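Local coordinates for protein VP5 (Halorubrum pleomorphic virus 2, PDB 6QGI) that serves as an envelope protein of a haloarchaeal pleomorphic virus and probably mediates fusion of the viral and host membranes, at residues Gly245-Val253 against His468-Gln476; Leu293-Arg301 against Val457-Pro467. One frame throughout, in Å; residues are numbered along the deposited sequence.

Contact 1: Gly245-Val253 against His468-Gln476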
ATOM      1  N   GLY A 245      -3.303   2.260  28.534  1.00 33.98           N
ATOM      2  CA  GLY A 245      -2.546   1.034  28.749  1.00 33.96           C
ATOM      3  C   GLY A 245      -1.172   1.261  29.343  1.00 38.93           C
ATOM      4  O   GLY A 245      -0.758   0.499  30.215  1.00 39.66           O
ATOM      5  N   ILE A 246      -0.457   2.314  28.892  1.00 35.34           N
ATOM      6  CA  ILE A 246       0.872   2.630  29.418  1.00 35.69           C
ATOM      7  C   ILE A 246       0.723   3.201  30.842  1.00 40.58           C
ATOM      8  O   ILE A 246       1.573   2.911  31.681  1.00 40.73           O
ATOM      9  CB  ILE A 246       1.754   3.512  28.473  1.00 38.30           C
ATOM     10  CG1 ILE A 246       3.261   3.358  28.786  1.00 38.61           C
ATOM     11  CG2 ILE A 246       1.332   4.991  28.424  1.00 39.33           C
ATOM     12  CD1 ILE A 246       3.891   2.052  28.378  1.00 42.47           C
ATOM     13  N   SER A 247      -0.395   3.914  31.135  1.00 37.46           N
ATOM     14  CA  SER A 247      -0.701   4.443  32.473  1.00 38.00           C
ATOM     15  C   SER A 247      -0.932   3.290  33.453  1.00 42.14           C
ATOM     16  O   SER A 247      -0.618   3.416  34.639  1.00 42.92           O
ATOM     17  CB  SER A 247      -1.918   5.361  32.433  1.00 41.36           C
ATOM     18  OG  SER A 247      -2.094   6.023  33.675  1.00 49.79           O
ATOM     19  N   THR A 248      -1.474   2.164  32.940  1.00 37.55           N
ATOM     20  CA  THR A 248      -1.719   0.933  33.690  1.00 37.39           C
ATOM     21  C   THR A 248      -0.379   0.191  33.821  1.00 40.75           C
ATOM     22  O   THR A 248      -0.047  -0.260  34.914  1.00 41.67           O
ATOM     23  CB  THR A 248      -2.824   0.097  33.007  1.00 41.40           C
ATOM     24  OG1 THR A 248      -4.011   0.887  32.908  1.00 38.40           O
ATOM     25  CG2 THR A 248      -3.134  -1.201  33.751  1.00 38.87           C
ATOM     26  N   TRP A 249       0.398   0.103  32.718  1.00 35.89           N
ATOM     27  CA  TRP A 249       1.706  -0.560  32.660  1.00 35.10           C
ATOM     28  C   TRP A 249       2.686   0.051  33.663  1.00 39.00           C
ATOM     29  O   TRP A 249       3.347  -0.695  34.377  1.00 39.35           O
ATOM     30  CB  TRP A 249       2.294  -0.527  31.234  1.00 32.52           C
ATOM     31  CG  TRP A 249       3.531  -1.364  31.088  1.00 33.36           C
ATOM     32  CD1 TRP A 249       3.587  -2.694  30.798  1.00 36.15           C
ATOM     33  CD2 TRP A 249       4.888  -0.936  31.271  1.00 33.42           C
ATOM     34  NE1 TRP A 249       4.890  -3.127  30.808  1.00 35.95           N
ATOM     35  CE2 TRP A 249       5.713  -2.063  31.067  1.00 37.53           C
ATOM     36  CE3 TRP A 249       5.491   0.297  31.585  1.00 34.74           C
ATOM     37  CZ2 TRP A 249       7.107  -1.999  31.165  1.00 37.26           C
ATOM     38  CZ3 TRP A 249       6.871   0.359  31.680  1.00 36.68           C
ATOM     39  CH2 TRP A 249       7.663  -0.780  31.479  1.00 37.50           C
ATOM     40  N   VAL A 250       2.754   1.396  33.733  1.00 35.23           N
ATOM     41  CA  VAL A 250       3.617   2.146  34.650  1.00 35.75           C
ATOM     42  C   VAL A 250       3.213   1.826  36.102  1.00 40.87           C
ATOM     43  O   VAL A 250       4.087   1.511  36.908  1.00 41.74           O
ATOM     44  CB  VAL A 250       3.609   3.677  34.352  1.00 39.56           C
ATOM     45  CG1 VAL A 250       4.341   4.466  35.434  1.00 40.27           C
ATOM     46  CG2 VAL A 250       4.222   3.976  32.986  1.00 38.46           C
ATOM     47  N   SER A 251       1.899   1.841  36.410  1.00 37.19           N
ATOM     48  CA  SER A 251       1.366   1.541  37.746  1.00 37.93           C
ATOM     49  C   SER A 251       1.677   0.106  38.208  1.00 41.22           C
ATOM     50  O   SER A 251       1.888  -0.107  39.402  1.00 42.34           O
ATOM     51  CB  SER A 251      -0.140   1.771  37.786  1.00 41.99           C
ATOM     52  OG  SER A 251      -0.444   3.152  37.690  1.00 52.53           O
ATOM     53  N   ASN A 252       1.713  -0.861  37.276  1.00 35.89           N
ATOM     54  CA  ASN A 252       1.989  -2.265  37.595  1.00 35.86           C
ATOM     55  C   ASN A 252       3.494  -2.555  37.744  1.00 40.38           C
ATOM     56  O   ASN A 252       3.869  -3.483  38.466  1.00 40.65           O
ATOM     57  CB  ASN A 252       1.397  -3.190  36.519  1.00 33.93           C
ATOM     58  CG  ASN A 252      -0.092  -3.055  36.268  1.00 52.56           C
ATOM     59  OD1 ASN A 252      -0.842  -2.412  37.021  1.00 42.75           O
ATOM     60  ND2 ASN A 252      -0.552  -3.651  35.176  1.00 47.19           N
ATOM     61  N   VAL A 253       4.343  -1.768  37.059  1.00 36.38           N
ATOM     62  CA  VAL A 253       5.799  -1.930  37.004  1.00 36.01           C
ATOM     63  C   VAL A 253       6.518  -1.106  38.096  1.00 40.16           C
ATOM     64  O   VAL A 253       7.474  -1.614  38.687  1.00 40.20           O
ATOM     65  CB  VAL A 253       6.281  -1.576  35.568  1.00 38.68           C
ATOM     66  CG1 VAL A 253       7.771  -1.272  35.495  1.00 38.76           C
ATOM     67  CG2 VAL A 253       5.920  -2.688  34.598  1.00 37.84           C
ATOM     68  N   HIS A 468       2.645  -6.273  22.498  1.00 31.85           N
ATOM     69  CA  HIS A 468       2.629  -5.566  23.770  1.00 31.93           C
ATOM     70  C   HIS A 468       1.231  -5.437  24.342  1.00 37.69           C
ATOM     71  O   HIS A 468       0.243  -5.333  23.610  1.00 36.98           O
ATOM     72  CB  HIS A 468       3.231  -4.175  23.615  1.00 31.73           C
ATOM     73  CG  HIS A 468       4.715  -4.152  23.489  1.00 34.85           C
ATOM     74  ND1 HIS A 468       5.528  -4.032  24.594  1.00 37.02           N
ATOM     75  CD2 HIS A 468       5.484  -4.143  22.380  1.00 35.86           C
ATOM     76  CE1 HIS A 468       6.764  -3.989  24.129  1.00 36.29           C
ATOM     77  NE2 HIS A 468       6.788  -4.069  22.802  1.00 36.04           N
ATOM     78  N   THR A 469       1.172  -5.420  25.670  1.00 36.17           N
ATOM     79  CA  THR A 469      -0.002  -5.288  26.528  1.00 36.86           C
ATOM     80  C   THR A 469       0.426  -4.421  27.702  1.00 43.14           C
ATOM     81  O   THR A 469       1.609  -4.094  27.821  1.00 43.19           O
ATOM     82  CB  THR A 469      -0.517  -6.686  26.994  1.00 45.49           C
ATOM     83  OG1 THR A 469       0.351  -7.228  27.991  1.00 45.98           O
ATOM     84  CG2 THR A 469      -0.730  -7.679  25.854  1.00 44.60           C
ATOM     85  N   ASP A 470      -0.509  -4.060  28.580  1.00 41.40           N
ATOM     86  CA  ASP A 470      -0.174  -3.268  29.760  1.00 42.04           C
ATOM     87  C   ASP A 470       0.573  -4.093  30.824  1.00 45.50           C
ATOM     88  O   ASP A 470       1.142  -3.505  31.731  1.00 46.44           O
ATOM     89  CB  ASP A 470      -1.433  -2.613  30.369  1.00 44.63           C
ATOM     90  CG  ASP A 470      -2.714  -3.439  30.373  1.00 57.91           C
ATOM     91  OD1 ASP A 470      -2.624  -4.684  30.294  1.00 59.80           O
ATOM     92  OD2 ASP A 470      -3.808  -2.834  30.481  1.00 62.87           O
ATOM     93  N   SER A 471       0.547  -5.427  30.763  1.00 41.59           N
ATOM     94  CA  SER A 471       1.244  -6.231  31.778  1.00 42.32           C
ATOM     95  C   SER A 471       2.507  -6.953  31.250  1.00 45.24           C
ATOM     96  O   SER A 471       3.226  -7.545  32.056  1.00 46.34           O
ATOM     97  CB  SER A 471       0.289  -7.246  32.398  1.00 46.73           C
ATOM     98  OG  SER A 471      -0.241  -8.124  31.420  1.00 55.52           O
ATOM     99  N   ASN A 472       2.799  -6.897  29.933  1.00 39.52           N
ATOM    100  CA  ASN A 472       3.963  -7.618  29.405  1.00 38.78           C
ATOM    101  C   ASN A 472       5.219  -6.727  29.223  1.00 41.02           C
ATOM    102  O   ASN A 472       5.167  -5.520  29.468  1.00 40.37           O
ATOM    103  CB  ASN A 472       3.619  -8.340  28.094  1.00 38.13           C
ATOM    104  CG  ASN A 472       3.176  -7.477  26.964  1.00 53.91           C
ATOM    105  OD1 ASN A 472       3.316  -6.266  26.985  1.00 49.00           O
ATOM    106  ND2 ASN A 472       2.622  -8.113  25.972  1.00 45.83           N
ATOM    107  N   TYR A 473       6.353  -7.361  28.802  1.00 36.02           N
ATOM    108  CA  TYR A 473       7.692  -6.778  28.581  1.00 34.68           C
ATOM    109  C   TYR A 473       8.179  -6.097  29.865  1.00 38.43           C
ATOM    110  O   TYR A 473       8.576  -4.928  29.882  1.00 37.76           O
ATOM    111  CB  TYR A 473       7.704  -5.853  27.354  1.00 33.77           C
ATOM    112  CG  TYR A 473       7.629  -6.628  26.059  1.00 33.35           C
ATOM    113  CD1 TYR A 473       8.783  -7.083  25.431  1.00 35.14           C
ATOM    114  CD2 TYR A 473       6.403  -6.953  25.485  1.00 33.20           C
ATOM    115  CE1 TYR A 473       8.720  -7.832  24.259  1.00 35.16           C
ATOM    116  CE2 TYR A 473       6.329  -7.656  24.283  1.00 33.40           C
ATOM    117  CZ  TYR A 473       7.493  -8.102  23.680  1.00 39.10           C
ATOM    118  OH  TYR A 473       7.459  -8.830  22.525  1.00 37.09           O
ATOM    119  N   ILE A 474       8.134  -6.880  30.953  1.00 35.20           N
ATOM    120  CA  ILE A 474       8.518  -6.494  32.305  1.00 35.49           C
ATOM    121  C   ILE A 474       9.761  -7.293  32.733  1.00 39.78           C
ATOM    122  O   ILE A 474      10.229  -7.144  33.864  1.00 40.95           O
ATOM    123  CB  ILE A 474       7.321  -6.673  33.285  1.00 38.93           C
ATOM    124  CG1 ILE A 474       6.860  -8.158  33.378  1.00 39.96           C
ATOM    125  CG2 ILE A 474       6.160  -5.747  32.888  1.00 38.47           C
ATOM    126  CD1 ILE A 474       6.017  -8.524  34.629  1.00 47.63           C
ATOM    127  N   THR A 475      10.300  -8.130  31.817  1.00 35.05           N
ATOM    128  CA  THR A 475      11.500  -8.944  32.040  1.00 35.26           C
ATOM    129  C   THR A 475      12.507  -8.685  30.923  1.00 38.28           C
ATOM    130  O   THR A 475      12.112  -8.326  29.812  1.00 36.92           O
ATOM    131  CB  THR A 475      11.179 -10.463  32.155  1.00 39.08           C
ATOM    132  OG1 THR A 475      10.956 -11.031  30.862  1.00 38.37           O
ATOM    133  CG2 THR A 475      10.019 -10.774  33.092  1.00 34.20           C
ATOM    134  N   GLN A 476      13.803  -8.898  31.221  1.00 35.84           N
ATOM    135  CA  GLN A 476      14.925  -8.731  30.296  1.00 35.73           C
ATOM    136  C   GLN A 476      14.833  -9.734  29.137  1.00 40.82           C
ATOM    137  O   GLN A 476      15.052  -9.346  27.985  1.00 40.44           O
ATOM    138  CB  GLN A 476      16.265  -8.889  31.045  1.00 37.89           C
ATOM    139  CG  GLN A 476      17.514  -8.531  30.228  1.00 39.91           C
ATOM    140  CD  GLN A 476      17.651  -7.051  29.989  1.00 46.98           C
ATOM    141  OE1 GLN A 476      17.880  -6.265  30.912  1.00 38.86           O
ATOM    142  NE2 GLN A 476      17.514  -6.639  28.739  1.00 36.90           N
TER
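The indole of Trp249 meets segment 468-476 mainly along its edge. Near the ring plane lie the backbone carbonyl oxygens of Asn472 and Tyr473. Asn472 O accepts a hydrogen bond from Trp249 NE1, 2.8 Å away. The N-H...O angle is 145°, and the oxygen sits 17° out of the ring plane. Tyr473 O lies further round the edge, 3.5 Å from Trp249 CZ2. Over the centre of one face stands Val253 CG2, one turn on. Ile474 CG2 approaches obliquely, 4.1 Å from Trp249 CE2. The same methyl meets Val253 CG2 at 3.5 Å, so these three side chains form a small apolar cluster. Within the segment, Tyr473 CE2 lies over the centre of the His468 ring, His468 CE1 over the Tyr473 face toward its rim, and Asn472 OD1 at the Tyr473 edge. Trp249 reaches the loop because its CG is anti to the backbone N (chi1 -172°).

Earlier in this segment, Asp470 lies against the helix backbone, with its CB 3.2 Å from Gly245 O. Thr248 CG2 packs beside the carboxylate, 3.7 Å from Asp470 OD2. The loop is braced internally by a bond of 2.7 Å from Thr469 N to the side-chain Asn472 OD1.

Lys78 of helix 66-86 bonds to the carbonyls of Thr469 and Asn472 and to His468 ND1. Asn472 O is therefore gripped by both Lys78 and Trp249. The lysine charge would probably polarise this carbonyl and strengthen the indole bond. The chemistry implies that helix 225-253 holds mostly the loop's backbone, just ahead of helix 476-496, which Thr475 caps at its N-terminus.

Contact 2: Leu293-Arg301 against Val457-Pro467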
ATOM      1  N   LEU A 293       6.718  -3.514  11.964  1.00 28.92           N
ATOM      2  CA  LEU A 293       5.326  -3.351  12.395  1.00 28.48           C
ATOM      3  C   LEU A 293       4.783  -4.663  12.974  1.00 33.45           C
ATOM      4  O   LEU A 293       3.592  -4.768  13.257  1.00 32.84           O
ATOM      5  CB  LEU A 293       4.444  -2.842  11.245  1.00 27.75           C
ATOM      6  CG  LEU A 293       4.582  -1.354  10.925  1.00 31.64           C
ATOM      7  CD1 LEU A 293       4.232  -1.070   9.485  1.00 31.34           C
ATOM      8  CD2 LEU A 293       3.756  -0.493  11.881  1.00 33.07           C
ATOM      9  N   ASN A 294       5.677  -5.653  13.177  1.00 31.24           N
ATOM     10  CA  ASN A 294       5.413  -6.964  13.773  1.00 31.71           C
ATOM     11  C   ASN A 294       4.209  -7.690  13.122  1.00 35.99           C
ATOM     12  O   ASN A 294       3.324  -8.218  13.807  1.00 36.85           O
ATOM     13  CB  ASN A 294       5.228  -6.823  15.286  1.00 31.02           C
ATOM     14  CG  ASN A 294       5.362  -8.113  16.035  1.00 40.65           C
ATOM     15  OD1 ASN A 294       6.296  -8.896  15.813  1.00 32.82           O
ATOM     16  ND2 ASN A 294       4.420  -8.358  16.935  1.00 28.04           N
ATOM     17  N   VAL A 295       4.205  -7.729  11.791  1.00 31.21           N
ATOM     18  CA  VAL A 295       3.162  -8.409  11.029  1.00 30.34           C
ATOM     19  C   VAL A 295       3.623  -9.870  10.867  1.00 33.61           C
ATOM     20  O   VAL A 295       4.741 -10.068  10.398  1.00 33.24           O
ATOM     21  CB  VAL A 295       2.894  -7.679   9.677  1.00 33.29           C
ATOM     22  CG1 VAL A 295       1.949  -8.472   8.782  1.00 32.96           C
ATOM     23  CG2 VAL A 295       2.353  -6.270   9.910  1.00 32.37           C
ATOM     24  N   PRO A 296       2.833 -10.895  11.297  1.00 29.99           N
ATOM     25  CA  PRO A 296       3.291 -12.298  11.148  1.00 30.52           C
ATOM     26  C   PRO A 296       3.822 -12.589   9.741  1.00 34.77           C
ATOM     27  O   PRO A 296       3.194 -12.203   8.752  1.00 34.34           O
ATOM     28  CB  PRO A 296       2.041 -13.117  11.463  1.00 32.28           C
ATOM     29  CG  PRO A 296       1.247 -12.244  12.361  1.00 36.11           C
ATOM     30  CD  PRO A 296       1.502 -10.829  11.937  1.00 30.95           C
ATOM     31  N   VAL A 297       5.032 -13.168   9.661  1.00 31.50           N
ATOM     32  CA  VAL A 297       5.720 -13.431   8.394  1.00 31.47           C
ATOM     33  C   VAL A 297       6.266 -14.864   8.342  1.00 35.72           C
ATOM     34  O   VAL A 297       6.646 -15.425   9.372  1.00 36.18           O
ATOM     35  CB  VAL A 297       6.887 -12.404   8.182  1.00 35.72           C
ATOM     36  CG1 VAL A 297       7.770 -12.777   7.001  1.00 36.52           C
ATOM     37  CG2 VAL A 297       6.376 -10.980   8.005  1.00 34.49           C
ATOM     38  N   ASP A 298       6.342 -15.426   7.123  1.00 31.53           N
ATOM     39  CA  ASP A 298       6.979 -16.701   6.851  1.00 32.22           C
ATOM     40  C   ASP A 298       8.161 -16.423   5.926  1.00 36.68           C
ATOM     41  O   ASP A 298       8.040 -16.479   4.696  1.00 36.41           O
ATOM     42  CB  ASP A 298       6.015 -17.751   6.272  1.00 34.12           C
ATOM     43  CG  ASP A 298       6.594 -19.160   6.168  1.00 44.53           C
ATOM     44  OD1 ASP A 298       7.840 -19.300   6.139  1.00 45.50           O
ATOM     45  OD2 ASP A 298       5.809 -20.117   6.116  1.00 50.77           O
ATOM     46  N   ALA A 299       9.298 -16.088   6.544  1.00 33.31           N
ATOM     47  CA  ALA A 299      10.561 -15.781   5.885  1.00 33.44           C
ATOM     48  C   ALA A 299      11.271 -17.044   5.388  1.00 39.42           C
ATOM     49  O   ALA A 299      12.037 -16.974   4.427  1.00 39.58           O
ATOM     50  CB  ALA A 299      11.466 -15.045   6.860  1.00 34.01           C
ATOM     51  N   GLU A 300      11.023 -18.191   6.050  1.00 37.62           N
ATOM     52  CA  GLU A 300      11.692 -19.463   5.784  1.00 39.38           C
ATOM     53  C   GLU A 300      11.044 -20.352   4.714  1.00 43.37           C
ATOM     54  O   GLU A 300      11.654 -21.358   4.352  1.00 44.48           O
ATOM     55  CB  GLU A 300      11.833 -20.270   7.083  1.00 41.95           C
ATOM     56  CG  GLU A 300      13.194 -20.115   7.749  1.00 57.12           C
ATOM     57  CD  GLU A 300      14.418 -20.477   6.920  1.00 87.87           C
ATOM     58  OE1 GLU A 300      14.366 -21.475   6.162  1.00 84.70           O
ATOM     59  OE2 GLU A 300      15.438 -19.761   7.039  1.00 86.79           O
ATOM     60  N   ARG A 301       9.851 -20.006   4.199  1.00 38.42           N
ATOM     61  CA  ARG A 301       9.228 -20.848   3.177  1.00 38.36           C
ATOM     62  C   ARG A 301       8.876 -20.057   1.920  1.00 40.82           C
ATOM     63  O   ARG A 301       7.940 -19.252   1.923  1.00 39.26           O
ATOM     64  CB  ARG A 301       8.001 -21.592   3.720  1.00 37.74           C
ATOM     65  CG  ARG A 301       8.363 -22.908   4.395  1.00 47.15           C
ATOM     66  CD  ARG A 301       7.532 -23.159   5.637  1.00 55.58           C
ATOM     67  NE  ARG A 301       7.925 -22.265   6.728  1.00 62.01           N
ATOM     68  CZ  ARG A 301       8.309 -22.672   7.932  1.00 79.19           C
ATOM     69  NH1 ARG A 301       8.662 -21.783   8.854  1.00 68.74           N
ATOM     70  NH2 ARG A 301       8.336 -23.963   8.231  1.00 68.36           N
ATOM     71  N   VAL A 457       7.929 -28.555   1.407  1.00 49.08           N
ATOM     72  CA  VAL A 457       6.991 -28.682   2.529  1.00 48.01           C
ATOM     73  C   VAL A 457       5.539 -28.489   2.037  1.00 50.30           C
ATOM     74  O   VAL A 457       5.328 -28.044   0.908  1.00 49.06           O
ATOM     75  CB  VAL A 457       7.350 -27.733   3.705  1.00 50.54           C
ATOM     76  CG1 VAL A 457       8.715 -28.083   4.292  1.00 51.60           C
ATOM     77  CG2 VAL A 457       7.296 -26.266   3.288  1.00 48.30           C
ATOM     78  N   THR A 458       4.549 -28.826   2.885  1.00 46.60           N
ATOM     79  CA  THR A 458       3.124 -28.754   2.540  1.00 45.51           C
ATOM     80  C   THR A 458       2.368 -27.597   3.215  1.00 47.12           C
ATOM     81  O   THR A 458       1.251 -27.288   2.792  1.00 45.65           O
ATOM     82  CB  THR A 458       2.432 -30.075   2.894  1.00 54.34           C
ATOM     83  OG1 THR A 458       2.629 -30.360   4.281  1.00 52.45           O
ATOM     84  CG2 THR A 458       2.917 -31.233   2.039  1.00 55.77           C
ATOM     85  N   ALA A 459       2.950 -26.967   4.251  1.00 43.06           N
ATOM     86  CA  ALA A 459       2.287 -25.877   4.970  1.00 41.39           C
ATOM     87  C   ALA A 459       3.245 -24.738   5.330  1.00 44.83           C
ATOM     88  O   ALA A 459       4.466 -24.918   5.335  1.00 45.11           O
ATOM     89  CB  ALA A 459       1.629 -26.417   6.235  1.00 42.60           C
ATOM     90  N   THR A 460       2.668 -23.562   5.641  1.00 40.21           N
ATOM     91  CA  THR A 460       3.396 -22.359   6.048  1.00 39.06           C
ATOM     92  C   THR A 460       3.354 -22.191   7.575  1.00 42.71           C
ATOM     93  O   THR A 460       2.454 -22.717   8.231  1.00 41.99           O
ATOM     94  CB  THR A 460       2.823 -21.105   5.355  1.00 46.42           C
ATOM     95  OG1 THR A 460       1.429 -20.993   5.636  1.00 47.26           O
ATOM     96  CG2 THR A 460       3.079 -21.077   3.856  1.00 44.34           C
ATOM     97  N   SER A 461       4.337 -21.459   8.133  1.00 39.50           N
ATOM     98  CA  SER A 461       4.452 -21.146   9.561  1.00 39.23           C
ATOM     99  C   SER A 461       4.802 -19.667   9.708  1.00 42.53           C
ATOM    100  O   SER A 461       5.894 -19.245   9.313  1.00 42.33           O
ATOM    101  CB  SER A 461       5.487 -22.041  10.240  1.00 43.57           C
ATOM    102  OG  SER A 461       5.673 -21.691  11.602  1.00 50.93           O
ATOM    103  N   PHE A 462       3.855 -18.877  10.241  1.00 38.21           N
ATOM    104  CA  PHE A 462       4.007 -17.433  10.417  1.00 36.62           C
ATOM    105  C   PHE A 462       4.574 -17.101  11.797  1.00 41.11           C
ATOM    106  O   PHE A 462       4.120 -17.634  12.809  1.00 41.40           O
ATOM    107  CB  PHE A 462       2.671 -16.702  10.156  1.00 36.99           C
ATOM    108  CG  PHE A 462       2.270 -16.772   8.700  1.00 37.81           C
ATOM    109  CD1 PHE A 462       2.787 -15.874   7.776  1.00 39.96           C
ATOM    110  CD2 PHE A 462       1.427 -17.778   8.242  1.00 40.37           C
ATOM    111  CE1 PHE A 462       2.463 -15.976   6.423  1.00 40.59           C
ATOM    112  CE2 PHE A 462       1.110 -17.886   6.886  1.00 42.84           C
ATOM    113  CZ  PHE A 462       1.636 -16.988   5.985  1.00 40.13           C
ATOM    114  N   ASP A 463       5.604 -16.245  11.811  1.00 37.27           N
ATOM    115  CA  ASP A 463       6.298 -15.807  13.015  1.00 36.98           C
ATOM    116  C   ASP A 463       6.169 -14.306  13.233  1.00 38.18           C
ATOM    117  O   ASP A 463       6.237 -13.511  12.293  1.00 36.62           O
ATOM    118  CB  ASP A 463       7.794 -16.180  12.954  1.00 40.10           C
ATOM    119  CG  ASP A 463       8.123 -17.652  13.131  1.00 56.61           C
ATOM    120  OD1 ASP A 463       7.436 -18.328  13.937  1.00 58.32           O
ATOM    121  OD2 ASP A 463       9.093 -18.122  12.496  1.00 65.17           O
ATOM    122  N   SER A 464       6.008 -13.934  14.499  1.00 34.05           N
ATOM    123  CA  SER A 464       5.939 -12.565  14.985  1.00 32.79           C
ATOM    124  C   SER A 464       6.367 -12.554  16.445  1.00 36.28           C
ATOM    125  O   SER A 464       6.293 -13.588  17.114  1.00 37.43           O
ATOM    126  CB  SER A 464       4.537 -11.977  14.807  1.00 35.41           C
ATOM    127  OG  SER A 464       3.602 -12.425  15.776  1.00 42.37           O
ATOM    128  N   SER A 465       6.838 -11.404  16.930  1.00 31.49           N
ATOM    129  CA  SER A 465       7.205 -11.229  18.333  1.00 31.31           C
ATOM    130  C   SER A 465       5.929 -11.075  19.146  1.00 35.50           C
ATOM    131  O   SER A 465       4.892 -10.703  18.589  1.00 34.66           O
ATOM    132  CB  SER A 465       8.114 -10.015  18.507  1.00 33.23           C
ATOM    133  OG  SER A 465       9.343 -10.193  17.824  1.00 39.65           O
ATOM    134  N   GLU A 466       5.990 -11.384  20.448  1.00 33.62           N
ATOM    135  CA  GLU A 466       4.839 -11.268  21.343  1.00 33.43           C
ATOM    136  C   GLU A 466       4.326  -9.822  21.326  1.00 36.69           C
ATOM    137  O   GLU A 466       5.119  -8.896  21.477  1.00 36.42           O
ATOM    138  CB  GLU A 466       5.218 -11.706  22.758  1.00 35.80           C
ATOM    139  CG  GLU A 466       4.035 -11.805  23.701  1.00 48.03           C
ATOM    140  CD  GLU A 466       4.365 -12.360  25.071  1.00 69.32           C
ATOM    141  OE1 GLU A 466       4.921 -13.480  25.149  1.00 54.66           O
ATOM    142  OE2 GLU A 466       4.051 -11.678  26.074  1.00 68.28           O
ATOM    143  N   PRO A 467       3.034  -9.579  21.051  1.00 32.94           N
ATOM    144  CA  PRO A 467       2.555  -8.193  20.997  1.00 32.14           C
ATOM    145  C   PRO A 467       2.510  -7.595  22.393  1.00 35.77           C
ATOM    146  O   PRO A 467       2.388  -8.338  23.356  1.00 35.75           O
ATOM    147  CB  PRO A 467       1.158  -8.328  20.379  1.00 33.44           C
ATOM    148  CG  PRO A 467       1.089  -9.738  19.860  1.00 38.13           C
ATOM    149  CD  PRO A 467       1.929 -10.513  20.794  1.00 34.67           C
TER
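Asn294 and Ser465 are joined by a pair of hydrogen bonds between a side-chain amide and a backbone. Asn294 OD1 accepts Ser465 N at 2.8 Å, in the carbonyl plane and on a lone pair. Asn294 ND2 gives a straight bond of 2.9 Å to Ser465 O, which lies close to the amide plane. The two bonds fix the rotation of the amide. Extension of the side chain, with CG anti to the backbone N (chi1 -163°), brings it there.

The backbones pair at Val297 and Asp463. Val297 N to Asp463 O is 2.9 Å and Asp463 N to Val297 O is 2.8 Å. This is a single antiparallel hydrogen-bonded bridge.

Charge is centred on Asp298. Arg301 NE forms a salt bridge with Asp298 OD1 at 3.0 Å, nearly straight at 178°, on the syn side of the carboxylate and in the guanidinium plane. Asp298 OD2 accepts Ser461 N at 2.8 Å from above the carboxylate plane. Both carboxylate oxygens are thus held, and the salt bridge probably helps to orient the carboxylate that binds Ser461 N. Ser461 CB lies over one face of the guanidinium.

A CH-pi contact and apolar pairs complete the interface. Asp298 CB stands over the Phe462 ring, 4.3 Å from its centroid. Pro296 packs against Phe462 CB, and Arg301 CG against Val457 CG2.

Phe462 also touches Phe318 and Leu320 of strand 312-320, which pairs with strand 297-299. The arrangement is that of an irregular segment laid antiparallel along a short strand. The preceding helix 285-292 ends in a Schellman motif with Asn294 as the C-prime residue, and the same Asn294 side chain bonds the loop.

In the fold
Segments 457-467 and 468-476 are consecutive, so contact 1 and contact 2 fasten one long loop between strand 443-450 and helix 476-496 at two places. Their centres are about 25 Å apart. The loop runs from the strand-rich part of the chain at contact 2 to the helices at contact 1. At the junction, Tyr473 OH lies 2.6 Å from Glu466 O, a probable hydrogen bond, and Asn472 ND2 bonds weakly to Pro467 O. Helix 476-496 then runs back beside contact 2: Tyr493 touches Val297, and Gln485 bonds to Ser465 OG. Neither contact includes the glycosylated Asn396.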